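Local coordinates for protein ribonuclease H (Uncultured organism, PDB 4IBN) that probably cleaves the RNA strand of RNA-DNA hybrids endonucleolytically, leaving 5'-phosphomonoesters, as a magnesium-dependent monomeric ribonuclease H of type 1, at residues A[15-20]-A[42-47]; A[23-28]-A[63-68]; A[88-93]-A[200-205]. All coordinates share one frame; numbering follows the deposited sequence.

Interaction 1 of 3, residues A[15-20]-A[42-47]; sequences PLVAVY and VEYARP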
ATOM      1  N   PRO A  15      12.500  12.616   2.598  1.00 15.48           N
ATOM      2  CA  PRO A  15      12.913  11.432   1.867  1.00 16.26           C
ATOM      3  C   PRO A  15      11.954  11.070   0.748  1.00 17.24           C
ATOM      4  O   PRO A  15      10.857  11.435   0.803  1.00 20.09           O
ATOM      5  CB  PRO A  15      12.918  10.328   2.944  1.00 16.47           C
ATOM      6  CG  PRO A  15      12.761  10.983   4.193  1.00 16.92           C
ATOM      7  CD  PRO A  15      12.044  12.265   3.931  1.00 17.07           C
ATOM      8  N   LEU A  16      12.425  10.331  -0.233  1.00 16.68           N
ATOM      9  CA  LEU A  16      11.600   9.767  -1.284  1.00 15.79           C
ATOM     10  C   LEU A  16      11.702   8.251  -1.248  1.00 17.08           C
ATOM     11  O   LEU A  16      12.759   7.731  -1.250  1.00 17.70           O
ATOM     12  CB  LEU A  16      12.085  10.222  -2.633  1.00 17.73           C
ATOM     13  CG  LEU A  16      11.457   9.600  -3.883  1.00 19.95           C
ATOM     14  CD1 LEU A  16      10.031   9.967  -4.018  1.00 22.76           C
ATOM     15  CD2 LEU A  16      12.182  10.077  -5.130  1.00 23.76           C
ATOM     16  N   VAL A  17      10.566   7.577  -1.214  1.00 16.05           N
ATOM     17  CA  VAL A  17      10.523   6.139  -1.299  1.00 15.95           C
ATOM     18  C   VAL A  17       9.531   5.664  -2.330  1.00 15.98           C
ATOM     19  O   VAL A  17       8.656   6.376  -2.679  1.00 16.31           O
ATOM     20  CB  VAL A  17      10.140   5.493   0.025  1.00 16.42           C
ATOM     21  CG1 VAL A  17      11.197   5.688   1.081  1.00 19.71           C
ATOM     22  CG2 VAL A  17       8.849   5.970   0.527  1.00 16.70           C
ATOM     23  N   ALA A  18       9.724   4.436  -2.794  1.00 17.65           N
ATOM     24  CA  ALA A  18       8.772   3.814  -3.666  1.00 16.56           C
ATOM     25  C   ALA A  18       8.214   2.619  -2.961  1.00 18.94           C
ATOM     26  O   ALA A  18       8.931   1.815  -2.513  1.00 19.71           O
ATOM     27  CB  ALA A  18       9.409   3.407  -4.971  1.00 21.22           C
ATOM     28  N   VAL A  19       6.892   2.563  -2.899  1.00 17.20           N
ATOM     29  CA  VAL A  19       6.178   1.563  -2.165  1.00 16.35           C
ATOM     30  C   VAL A  19       5.342   0.721  -3.115  1.00 15.76           C
ATOM     31  O   VAL A  19       4.794   1.243  -4.001  1.00 15.55           O
ATOM     32  CB  VAL A  19       5.258   2.253  -1.180  1.00 17.32           C
ATOM     33  CG1 VAL A  19       4.318   1.291  -0.587  1.00 19.12           C
ATOM     34  CG2 VAL A  19       6.083   2.940  -0.131  1.00 17.37           C
ATOM     35  N   TYR A  20       5.369  -0.590  -2.919  1.00 14.76           N
ATOM     36  CA  TYR A  20       4.648  -1.509  -3.756  1.00 16.48           C
ATOM     37  C   TYR A  20       3.806  -2.371  -2.855  1.00 15.63           C
ATOM     38  O   TYR A  20       4.327  -3.061  -2.073  1.00 16.75           O
ATOM     39  CB  TYR A  20       5.605  -2.399  -4.580  1.00 15.42           C
ATOM     40  CG  TYR A  20       6.495  -1.603  -5.488  1.00 16.18           C
ATOM     41  CD1 TYR A  20       6.106  -1.307  -6.738  1.00 17.88           C
ATOM     42  CD2 TYR A  20       7.708  -1.133  -5.056  1.00 16.50           C
ATOM     43  CE1 TYR A  20       6.881  -0.563  -7.542  1.00 16.70           C
ATOM     44  CE2 TYR A  20       8.482  -0.409  -5.855  1.00 16.81           C
ATOM     45  CZ  TYR A  20       8.057  -0.109  -7.108  1.00 17.94           C
ATOM     46  OH  TYR A  20       8.786   0.631  -7.975  1.00 24.41           O
ATOM     47  N   VAL A  42       8.914  -1.587   0.585  1.00 16.16           N
ATOM     48  CA  VAL A  42       9.379  -0.209   0.508  1.00 16.30           C
ATOM     49  C   VAL A  42      10.800  -0.180  -0.037  1.00 17.21           C
ATOM     50  O   VAL A  42      11.633  -0.822   0.497  1.00 19.46           O
ATOM     51  CB  VAL A  42       9.399   0.456   1.905  1.00 15.19           C
ATOM     52  CG1 VAL A  42       9.748   1.917   1.812  1.00 16.52           C
ATOM     53  CG2 VAL A  42       8.051   0.322   2.578  1.00 17.08           C
ATOM     54  N   GLU A  43      11.024   0.563  -1.093  1.00 16.08           N
ATOM     55  CA  GLU A  43      12.324   0.744  -1.664  1.00 16.60           C
ATOM     56  C   GLU A  43      12.873   2.101  -1.328  1.00 16.09           C
ATOM     57  O   GLU A  43      12.162   3.034  -1.379  1.00 17.36           O
ATOM     58  CB  GLU A  43      12.293   0.609  -3.187  1.00 17.94           C
ATOM     59  CG  GLU A  43      11.911  -0.769  -3.638  1.00 19.24           C
ATOM     60  CD  GLU A  43      12.280  -1.074  -5.074  1.00 21.97           C
ATOM     61  OE1 GLU A  43      12.571  -0.138  -5.804  1.00 22.20           O
ATOM     62  OE2 GLU A  43      12.261  -2.238  -5.437  1.00 19.37           O
ATOM     63  N   TYR A  44      14.165   2.173  -1.016  1.00 17.23           N
ATOM     64  CA  TYR A  44      14.817   3.444  -0.714  1.00 19.84           C
ATOM     65  C   TYR A  44      16.232   3.504  -1.288  1.00 19.04           C
ATOM     66  O   TYR A  44      17.056   2.627  -1.028  1.00 19.72           O
ATOM     67  CB  TYR A  44      14.851   3.682   0.797  1.00 20.02           C
ATOM     68  CG  TYR A  44      15.645   4.901   1.206  1.00 23.02           C
ATOM     69  CD1 TYR A  44      15.098   6.174   1.112  1.00 25.86           C
ATOM     70  CD2 TYR A  44      16.943   4.780   1.685  1.00 27.67           C
ATOM     71  CE1 TYR A  44      15.820   7.292   1.485  1.00 27.58           C
ATOM     72  CE2 TYR A  44      17.673   5.892   2.060  1.00 25.49           C
ATOM     73  CZ  TYR A  44      17.107   7.145   1.958  1.00 20.82           C
ATOM     74  OH  TYR A  44      17.830   8.255   2.330  1.00 29.65           O
ATOM     75  N   ALA A  45      16.507   4.547  -2.066  1.00 18.41           N
ATOM     76  CA  ALA A  45      17.784   4.744  -2.644  1.00 20.07           C
ATOM     77  C   ALA A  45      18.426   5.936  -2.004  1.00 22.59           C
ATOM     78  O   ALA A  45      17.860   6.970  -1.991  1.00 24.18           O
ATOM     79  CB  ALA A  45      17.673   4.970  -4.086  1.00 22.05           C
ATOM     80  N   ARG A  46      19.636   5.759  -1.515  1.00 24.17           N
ATOM     81  CA  ARG A  46      20.339   6.808  -0.799  1.00 23.71           C
ATOM     82  C   ARG A  46      20.630   7.966  -1.737  1.00 23.56           C
ATOM     83  O   ARG A  46      21.143   7.786  -2.788  1.00 24.88           O
ATOM     84  CB  ARG A  46      21.622   6.187  -0.276  1.00 26.73           C
ATOM     85  CG  ARG A  46      22.482   6.968   0.610  1.00 34.48           C
ATOM     86  CD  ARG A  46      23.255   5.983   1.446  1.00 42.98           C
ATOM     87  NE  ARG A  46      22.366   5.473   2.444  1.00 48.00           N
ATOM     88  CZ  ARG A  46      22.048   4.212   2.612  1.00 49.73           C
ATOM     89  NH1 ARG A  46      22.575   3.278   1.852  1.00 50.65           N
ATOM     90  NH2 ARG A  46      21.178   3.903   3.536  1.00 52.80           N
ATOM     91  N   PRO A  47      20.295   9.161  -1.328  1.00 23.64           N
ATOM     92  CA  PRO A  47      20.594  10.291  -2.170  1.00 22.71           C
ATOM     93  C   PRO A  47      22.104  10.430  -2.301  1.00 22.89           C
ATOM     94  O   PRO A  47      22.761  10.375  -1.328  1.00 23.46           O
ATOM     95  CB  PRO A  47      20.059  11.465  -1.358  1.00 24.57           C
ATOM     96  CG  PRO A  47      19.318  10.971  -0.366  1.00 26.74           C
ATOM     97  CD  PRO A  47      19.567   9.563  -0.138  1.00 25.44           C
TER
HETATM   98  O   HOH W   1      11.295   1.118  -7.875  1.00 22.55           O

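Interaction 2 of 3, residues A[23-28]-A[63-68]; sequences ESCLGN and PATTNN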
ATOM      1  N   GLU A  23      -2.649  -7.134  -1.856  1.00 20.66           N
ATOM      2  CA  GLU A  23      -3.469  -7.801  -0.870  1.00 20.51           C
ATOM      3  C   GLU A  23      -3.980  -9.101  -1.432  1.00 22.35           C
ATOM      4  O   GLU A  23      -4.055  -9.237  -2.606  1.00 19.72           O
ATOM      5  CB  GLU A  23      -4.636  -6.933  -0.467  1.00 20.67           C
ATOM      6  CG  GLU A  23      -5.599  -6.558  -1.574  1.00 21.25           C
ATOM      7  CD  GLU A  23      -4.920  -5.731  -2.663  1.00 30.20           C
ATOM      8  OE1 GLU A  23      -4.300  -4.741  -2.314  1.00 31.02           O
ATOM      9  OE2 GLU A  23      -4.980  -6.073  -3.840  1.00 36.14           O
ATOM     10  N   SER A  24      -4.279 -10.044  -0.562  1.00 19.02           N
ATOM     11  CA  SER A  24      -4.891 -11.237  -1.030  1.00 19.06           C
ATOM     12  C   SER A  24      -5.700 -11.927   0.057  1.00 17.64           C
ATOM     13  O   SER A  24      -5.340 -11.909   1.195  1.00 20.35           O
ATOM     14  CB  SER A  24      -3.830 -12.181  -1.506  1.00 23.50           C
ATOM     15  OG  SER A  24      -4.412 -13.267  -2.146  1.00 28.47           O
ATOM     16  N   CYS A  25      -6.767 -12.581  -0.361  1.00 19.25           N
ATOM     17  CA  CYS A  25      -7.494 -13.492   0.486  1.00 20.95           C
ATOM     18  C   CYS A  25      -7.251 -14.905  -0.020  1.00 20.03           C
ATOM     19  O   CYS A  25      -6.937 -15.091  -1.152  1.00 23.36           O
ATOM     20  CB  CYS A  25      -8.973 -13.238   0.419  1.00 22.98           C
ATOM     21  SG  CYS A  25      -9.505 -11.801   1.324  1.00 26.94           S
ATOM     22  N   LEU A  26      -7.393 -15.875   0.852  1.00 20.30           N
ATOM     23  CA  LEU A  26      -7.228 -17.247   0.482  1.00 23.15           C
ATOM     24  C   LEU A  26      -8.474 -18.040   0.734  1.00 25.48           C
ATOM     25  O   LEU A  26      -8.980 -18.000   1.782  1.00 31.52           O
ATOM     26  CB  LEU A  26      -6.137 -17.880   1.302  1.00 23.98           C
ATOM     27  CG  LEU A  26      -4.753 -17.311   1.320  1.00 26.97           C
ATOM     28  CD1 LEU A  26      -4.043 -17.940   2.469  1.00 32.88           C
ATOM     29  CD2 LEU A  26      -4.108 -17.676   0.079  1.00 28.48           C
ATOM     30  N   GLY A  27      -8.898 -18.810  -0.228  1.00 24.52           N
ATOM     31  CA  GLY A  27     -10.018 -19.685  -0.023  1.00 28.28           C
ATOM     32  C   GLY A  27     -11.200 -19.378  -0.889  1.00 27.67           C
ATOM     33  O   GLY A  27     -11.137 -18.547  -1.706  1.00 28.96           O
ATOM     34  N   ASN A  28     -12.264 -20.117  -0.730  1.00 27.36           N
ATOM     35  CA  ASN A  28     -13.461 -19.897  -1.526  1.00 26.88           C
ATOM     36  C   ASN A  28     -14.731 -19.725  -0.718  1.00 25.83           C
ATOM     37  O   ASN A  28     -15.769 -20.075  -1.158  1.00 27.42           O
ATOM     38  CB  ASN A  28     -13.652 -20.979  -2.574  1.00 29.46           C
ATOM     39  CG  ASN A  28     -13.958 -22.288  -1.977  1.00 34.55           C
ATOM     40  OD1 ASN A  28     -13.926 -22.454  -0.775  1.00 39.65           O
ATOM     41  ND2 ASN A  28     -14.297 -23.238  -2.815  1.00 43.21           N
ATOM     42  N   PRO A  63      -7.940 -12.979   9.986  1.00 18.17           N
ATOM     43  CA  PRO A  63      -8.451 -14.327   9.759  1.00 18.95           C
ATOM     44  C   PRO A  63      -9.760 -14.489   8.960  1.00 20.09           C
ATOM     45  O   PRO A  63     -10.075 -15.577   8.547  1.00 20.75           O
ATOM     46  CB  PRO A  63      -8.606 -14.873  11.168  1.00 19.21           C
ATOM     47  CG  PRO A  63      -8.839 -13.735  11.980  1.00 20.58           C
ATOM     48  CD  PRO A  63      -8.059 -12.606  11.391  1.00 19.75           C
ATOM     49  N   ALA A  64     -10.537 -13.436   8.867  1.00 19.61           N
ATOM     50  CA  ALA A  64     -11.754 -13.440   8.090  1.00 19.48           C
ATOM     51  C   ALA A  64     -11.902 -12.011   7.657  1.00 19.81           C
ATOM     52  O   ALA A  64     -12.034 -11.171   8.470  1.00 23.77           O
ATOM     53  CB  ALA A  64     -12.914 -13.849   8.926  1.00 22.83           C
ATOM     54  N   THR A  65     -11.817 -11.780   6.372  1.00 17.75           N
ATOM     55  CA  THR A  65     -11.693 -10.428   5.892  1.00 16.50           C
ATOM     56  C   THR A  65     -12.063 -10.348   4.425  1.00 19.62           C
ATOM     57  O   THR A  65     -12.555 -11.294   3.894  1.00 21.35           O
ATOM     58  CB  THR A  65     -10.288  -9.897   6.181  1.00 17.11           C
ATOM     59  OG1 THR A  65     -10.224  -8.507   5.892  1.00 17.74           O
ATOM     60  CG2 THR A  65      -9.268 -10.635   5.389  1.00 18.00           C
ATOM     61  N   THR A  66     -11.871  -9.190   3.838  1.00 18.52           N
ATOM     62  CA  THR A  66     -12.175  -8.967   2.441  1.00 18.30           C
ATOM     63  C   THR A  66     -11.009  -8.312   1.694  1.00 17.22           C
ATOM     64  O   THR A  66     -10.165  -7.784   2.265  1.00 17.02           O
ATOM     65  CB  THR A  66     -13.404  -8.082   2.246  1.00 18.27           C
ATOM     66  OG1 THR A  66     -13.102  -6.802   2.710  1.00 18.44           O
ATOM     67  CG2 THR A  66     -14.550  -8.578   2.995  1.00 21.08           C
ATOM     68  N   ASN A  67     -11.027  -8.393   0.378  1.00 19.31           N
ATOM     69  CA  ASN A  67      -9.968  -7.843  -0.407  1.00 18.57           C
ATOM     70  C   ASN A  67      -9.912  -6.339  -0.247  1.00 16.94           C
ATOM     71  O   ASN A  67      -8.868  -5.812  -0.155  1.00 22.05           O
ATOM     72  CB  ASN A  67     -10.055  -8.181  -1.884  1.00 24.49           C
ATOM     73  CG  ASN A  67      -9.594  -9.570  -2.189  1.00 32.20           C
ATOM     74  OD1 ASN A  67      -8.418  -9.851  -2.196  1.00 40.32           O
ATOM     75  ND2 ASN A  67     -10.530 -10.455  -2.429  1.00 42.98           N
ATOM     76  N   ASN A  68     -11.056  -5.694  -0.203  1.00 19.63           N
ATOM     77  CA  ASN A  68     -11.101  -4.262  -0.013  1.00 19.09           C
ATOM     78  C   ASN A  68     -10.559  -3.842   1.326  1.00 19.59           C
ATOM     79  O   ASN A  68      -9.928  -2.846   1.422  1.00 18.58           O
ATOM     80  CB  ASN A  68     -12.490  -3.702  -0.201  1.00 19.68           C
ATOM     81  CG  ASN A  68     -12.933  -3.665  -1.653  1.00 23.77           C
ATOM     82  OD1 ASN A  68     -12.196  -3.926  -2.530  1.00 27.23           O
ATOM     83  ND2 ASN A  68     -14.154  -3.318  -1.863  1.00 29.17           N
TER
HETATM   84  O   HOH W   2      -7.747 -12.205  -3.043  1.00 34.22           O

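Interaction 3 of 3, residues A[88-93]-A[200-205]; sequences RFRVVF and PDAAAF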
ATOM      1  N   ARG A  88       7.940  13.915   7.257  1.00 20.41           N
ATOM      2  CA  ARG A  88       7.075  13.585   6.157  1.00 19.23           C
ATOM      3  C   ARG A  88       7.899  12.981   5.052  1.00 19.72           C
ATOM      4  O   ARG A  88       9.041  13.183   4.997  1.00 18.41           O
ATOM      5  CB  ARG A  88       6.317  14.793   5.661  1.00 22.49           C
ATOM      6  CG  ARG A  88       5.323  15.331   6.642  1.00 28.50           C
ATOM      7  CD  ARG A  88       4.819  16.702   6.196  1.00 34.56           C
ATOM      8  NE  ARG A  88       5.814  17.766   6.306  1.00 42.77           N
ATOM      9  CZ  ARG A  88       6.420  18.396   5.286  1.00 47.51           C
ATOM     10  NH1 ARG A  88       6.173  18.091   4.017  1.00 40.40           N
ATOM     11  NH2 ARG A  88       7.291  19.362   5.545  1.00 47.68           N
ATOM     12  N   PHE A  89       7.255  12.222   4.184  1.00 17.06           N
ATOM     13  CA  PHE A  89       7.906  11.549   3.108  1.00 17.70           C
ATOM     14  C   PHE A  89       7.238  11.907   1.789  1.00 17.62           C
ATOM     15  O   PHE A  89       6.106  12.228   1.758  1.00 18.94           O
ATOM     16  CB  PHE A  89       7.756  10.028   3.246  1.00 16.66           C
ATOM     17  CG  PHE A  89       8.759   9.357   4.126  1.00 15.36           C
ATOM     18  CD1 PHE A  89       9.689   8.535   3.603  1.00 17.08           C
ATOM     19  CD2 PHE A  89       8.726   9.492   5.468  1.00 16.69           C
ATOM     20  CE1 PHE A  89      10.559   7.896   4.387  1.00 19.93           C
ATOM     21  CE2 PHE A  89       9.613   8.860   6.229  1.00 20.92           C
ATOM     22  CZ  PHE A  89      10.518   8.072   5.699  1.00 18.51           C
ATOM     23  N   ARG A  90       7.977  11.795   0.704  1.00 15.19           N
ATOM     24  CA  ARG A  90       7.410  11.724  -0.615  1.00 14.96           C
ATOM     25  C   ARG A  90       7.345  10.230  -1.010  1.00 16.34           C
ATOM     26  O   ARG A  90       8.259   9.557  -0.836  1.00 17.76           O
ATOM     27  CB  ARG A  90       8.259  12.490  -1.597  1.00 16.29           C
ATOM     28  CG  ARG A  90       8.165  13.934  -1.417  1.00 17.38           C
ATOM     29  CD  ARG A  90       9.164  14.688  -2.304  1.00 17.78           C
ATOM     30  NE  ARG A  90      10.459  14.676  -1.680  1.00 17.79           N
ATOM     31  CZ  ARG A  90      11.578  14.894  -2.311  1.00 25.77           C
ATOM     32  NH1 ARG A  90      11.571  15.159  -3.574  1.00 26.20           N
ATOM     33  NH2 ARG A  90      12.713  14.838  -1.664  1.00 28.53           N
ATOM     34  N   VAL A  91       6.213   9.771  -1.505  1.00 14.19           N
ATOM     35  CA  VAL A  91       5.993   8.373  -1.754  1.00 15.20           C
ATOM     36  C   VAL A  91       5.395   8.164  -3.117  1.00 15.48           C
ATOM     37  O   VAL A  91       4.460   8.756  -3.444  1.00 15.65           O
ATOM     38  CB  VAL A  91       5.030   7.771  -0.711  1.00 15.22           C
ATOM     39  CG1 VAL A  91       4.802   6.319  -0.942  1.00 17.05           C
ATOM     40  CG2 VAL A  91       5.531   8.048   0.683  1.00 16.53           C
ATOM     41  N   VAL A  92       5.943   7.234  -3.861  1.00 16.38           N
ATOM     42  CA  VAL A  92       5.273   6.741  -5.023  1.00 15.69           C
ATOM     43  C   VAL A  92       4.668   5.422  -4.606  1.00 18.62           C
ATOM     44  O   VAL A  92       5.397   4.558  -4.267  1.00 19.76           O
ATOM     45  CB  VAL A  92       6.254   6.483  -6.160  1.00 16.06           C
ATOM     46  CG1 VAL A  92       5.528   5.946  -7.340  1.00 15.89           C
ATOM     47  CG2 VAL A  92       6.952   7.732  -6.528  1.00 15.40           C
ATOM     48  N   PHE A  93       3.342   5.316  -4.619  1.00 17.07           N
ATOM     49  CA  PHE A  93       2.660   4.136  -4.126  1.00 13.72           C
ATOM     50  C   PHE A  93       2.023   3.433  -5.290  1.00 16.62           C
ATOM     51  O   PHE A  93       1.178   3.948  -5.893  1.00 17.03           O
ATOM     52  CB  PHE A  93       1.596   4.544  -3.083  1.00 14.28           C
ATOM     53  CG  PHE A  93       0.972   3.400  -2.300  1.00 16.93           C
ATOM     54  CD1 PHE A  93       1.306   3.166  -1.008  1.00 17.82           C
ATOM     55  CD2 PHE A  93      -0.029   2.653  -2.830  1.00 19.35           C
ATOM     56  CE1 PHE A  93       0.734   2.198  -0.311  1.00 16.43           C
ATOM     57  CE2 PHE A  93      -0.597   1.692  -2.125  1.00 17.20           C
ATOM     58  CZ  PHE A  93      -0.210   1.459  -0.867  1.00 16.48           C
ATOM     59  N   PRO A 200      12.322   5.535  -8.807  1.00 20.16           N
ATOM     60  CA  PRO A 200      11.911   6.769  -9.444  1.00 22.18           C
ATOM     61  C   PRO A 200      12.870   7.920  -9.330  1.00 22.99           C
ATOM     62  O   PRO A 200      13.592   8.022  -8.409  1.00 24.90           O
ATOM     63  CB  PRO A 200      10.600   7.096  -8.741  1.00 22.07           C
ATOM     64  CG  PRO A 200      10.648   6.445  -7.505  1.00 21.49           C
ATOM     65  CD  PRO A 200      11.411   5.182  -7.722  1.00 19.79           C
ATOM     66  N   ASP A 201      12.853   8.759 -10.350  1.00 26.17           N
ATOM     67  CA  ASP A 201      13.516  10.041 -10.396  1.00 29.82           C
ATOM     68  C   ASP A 201      12.700  11.033  -9.616  1.00 31.22           C
ATOM     69  O   ASP A 201      11.542  11.040  -9.705  1.00 33.17           O
ATOM     70  CB  ASP A 201      13.460  10.586 -11.804  1.00 31.19           C
ATOM     71  CG  ASP A 201      14.363   9.932 -12.728  1.00 40.82           C
ATOM     72  OD1 ASP A 201      15.004   8.952 -12.348  1.00 46.54           O
ATOM     73  OD2 ASP A 201      14.454  10.421 -13.859  1.00 33.72           O
ATOM     74  N   ALA A 202      13.320  11.945  -8.925  1.00 37.05           N
ATOM     75  CA  ALA A 202      12.563  12.947  -8.234  1.00 39.70           C
ATOM     76  C   ALA A 202      11.824  13.825  -9.217  1.00 41.26           C
ATOM     77  O   ALA A 202      10.935  14.555  -8.843  1.00 42.76           O
ATOM     78  CB  ALA A 202      13.398  13.732  -7.335  1.00 42.37           C
ATOM     79  N   ALA A 203      12.193  13.732 -10.476  1.00 42.04           N
ATOM     80  CA  ALA A 203      11.423  14.120 -11.657  1.00 41.58           C
ATOM     81  C   ALA A 203      10.173  13.357 -12.111  1.00 40.73           C
ATOM     82  O   ALA A 203       9.290  13.886 -12.703  1.00 43.28           O
ATOM     83  CB  ALA A 203      12.336  14.296 -12.802  1.00 43.79           C
ATOM     84  N   ALA A 204      10.186  12.071 -11.914  1.00 41.04           N
ATOM     85  CA  ALA A 204       9.088  11.215 -12.199  1.00 39.40           C
ATOM     86  C   ALA A 204       8.021  11.576 -11.171  1.00 38.52           C
ATOM     87  O   ALA A 204       6.952  11.014 -11.243  1.00 42.01           O
ATOM     88  CB  ALA A 204       9.488   9.792 -12.024  1.00 38.86           C
ATOM     89  N   PHE A 205       8.321  12.456 -10.201  1.00 33.80           N
ATOM     90  CA  PHE A 205       7.454  12.545  -9.036  1.00 27.02           C
ATOM     91  C   PHE A 205       6.348  13.534  -9.230  1.00 25.71           C
ATOM     92  O   PHE A 205       6.585  14.692  -9.327  1.00 27.54           O
ATOM     93  CB  PHE A 205       8.187  12.823  -7.724  1.00 24.90           C
ATOM     94  CG  PHE A 205       7.311  12.711  -6.490  1.00 21.76           C
ATOM     95  CD1 PHE A 205       6.699  11.562  -6.177  1.00 21.62           C
ATOM     96  CD2 PHE A 205       7.104  13.776  -5.667  1.00 21.05           C
ATOM     97  CE1 PHE A 205       5.908  11.498  -5.078  1.00 22.02           C
ATOM     98  CE2 PHE A 205       6.343  13.688  -4.578  1.00 19.88           C
ATOM     99  CZ  PHE A 205       5.733  12.548  -4.295  1.00 21.11           C
TER

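Interaction 1 of 3, residues A[15-20]-A[42-47]
Y20 and E43 meet on one face of an antiparallel hairpin, with the glutamate crossing the phenol ring obliquely. Swung beside its own backbone N (chi1 -64°) and extended beyond CG, the E43 side chain brings CD to 3.9 Å from Y20 CE2. Ring and carboxylate planes are turned 66° apart, so the two do not stack. Instead their polar ends share a water: it lies in the plane of the Y20 ring, 2.6 Å from Y20 OH, and 2.7 Å from E43 OE1, to which it probably donates. The other carboxylate oxygen, OE2, forms a salt bridge with R55 and accepts a hydrogen bond from Q154. Without the carboxylate, as with an alanine here, R55 would probably lose its buried counter-charge and the water one of its holders.

On the same face, beside both, lies A18, whose small methyl suits a place where E43 CB approaches from across the hairpin and P200 packs on top. A18 and E43 are a hydrogen-bonded pair; E43 N donates to A18 O at 2.8 Å, nearly straight at 172°, and A18 N returns a bond to E43 O.

The opposite face makes its contacts here through hydrocarbon. V17 presents CG1 to the rim of the Y44 ring, 3.9 Å from CD1, while its CB touches V42 CG1. V42 sends its other branch, CG2, to V19 CG2 at 4.3 Å, in a non-hydrogen-bonded pair. Beta-branched valines suit this strand setting, where extended backbones tolerate branching at CB.

Strands 16-25 and 34-45 thus form the opening hairpin of the RNase H sheet. Its chemistry is divided by face: chiefly hydrocarbon contacts on one, and on the other a buried carboxylate whose charge is probably balanced chiefly by R55.

Interaction 2 of 3, residues A[23-28]-A[63-68]
E23 lays its CG 3.6 Å from the backbone O of N67, where strand 16-25 passes the start of helix 67-82. Its first torsion (chi1 61°) sets CG between its own N and carbonyl carbon, and a bend at the next bond carries the carboxylate toward D96. A glutamate here is consistent with the DEDN active-site motif of this enzyme, in which, as in type 2 enzymes, consecutive acidic residues probably sit in the later part of this strand. A71, which E23 touches on the helix, probably replaces the helix glutamate usual in type 1 enzymes.

S24 faces the other way, onto V163 of helix 153-168, and meets the contact through its CA, 4.0 Å from N67 OD1. The arrangement is that of the RNase H fold, helices packed on both faces of a mixed central sheet; T66, at the N-cap, begins helix 67-82 by bonding R69 N with its OG1.

C25 turns back toward the helix start. Its compact, polarisable SG lies over the backbone there, 3.8 Å from T66 C, with T65 CG2 and N67 ND2 slightly farther off. A water accepts from C25 N at 2.9 Å and donates to N67 OD1 at 2.6 Å. N67 CG stands anti to the carbonyl carbon (chi1 -78°), which helps bring the amide back toward the strand and its water.

Interaction 3 of 3, residues A[88-93]-A[200-205]
F205 brings its ring against strand 90-95, an inner strand of the RNase H sheet, flanked by strands 16-25 and 140-145. The phenylalanine belongs to the loop that follows helix 187-192, so a late part of the chain covers this face of the sheet.

Apolar packing dominates. V92 offers one branch, CG2, to two partners: F205 CD1 at 3.9 Å, near the plane of the ring, and P200 CG at 4.0 Å. Beta-branching suits the strand and lets one methyl touch both ring and proline, while the rigid P200 also reaches A18 on the adjoining strand. On the R90 side the arginine works as a hydrocarbon: CB, CG and CD run obliquely past the ring, CG standing 3.7 Å from F205 CE2.

The ring also meets a polar atom. With CG opposite its own backbone N (chi1 -171°), F205 extends far enough to place CE1 3.5 Å from V91 O, which lies at the edge of the ring and in its plane.

A type I turn from D201 to A204, with a backbone bond from A204 N to D201 O, precedes F205.

The charged end of R90 is committed elsewhere, NH2 donating to T14 O. Its guanidinium plane stands 78° from the F205 ring, and on the loop its NH1 comes nearest A202, 4.4 Å from CB.

Interactions 1 and 3 lie side by side, their centres about 8 Å apart, and join directly: V19 N and V92 O form a probable hydrogen bond between neighbouring strands. The centre of interaction 2 is about 28 Å from that of interaction 1, beyond the chain's centre, though it uses the far end of the same strand 16-25. Interaction 1 is the most buried, and pairs strand with strand through backbone bonds plus a buried charge. Interaction 3 is partly buried and apolar, a loop covering the sheet, with A18 and P200 tying it to interaction 1. Interaction 2, also partly buried, joins strand to helix start through a bridging water and van der Waals contacts, beside the probable active site.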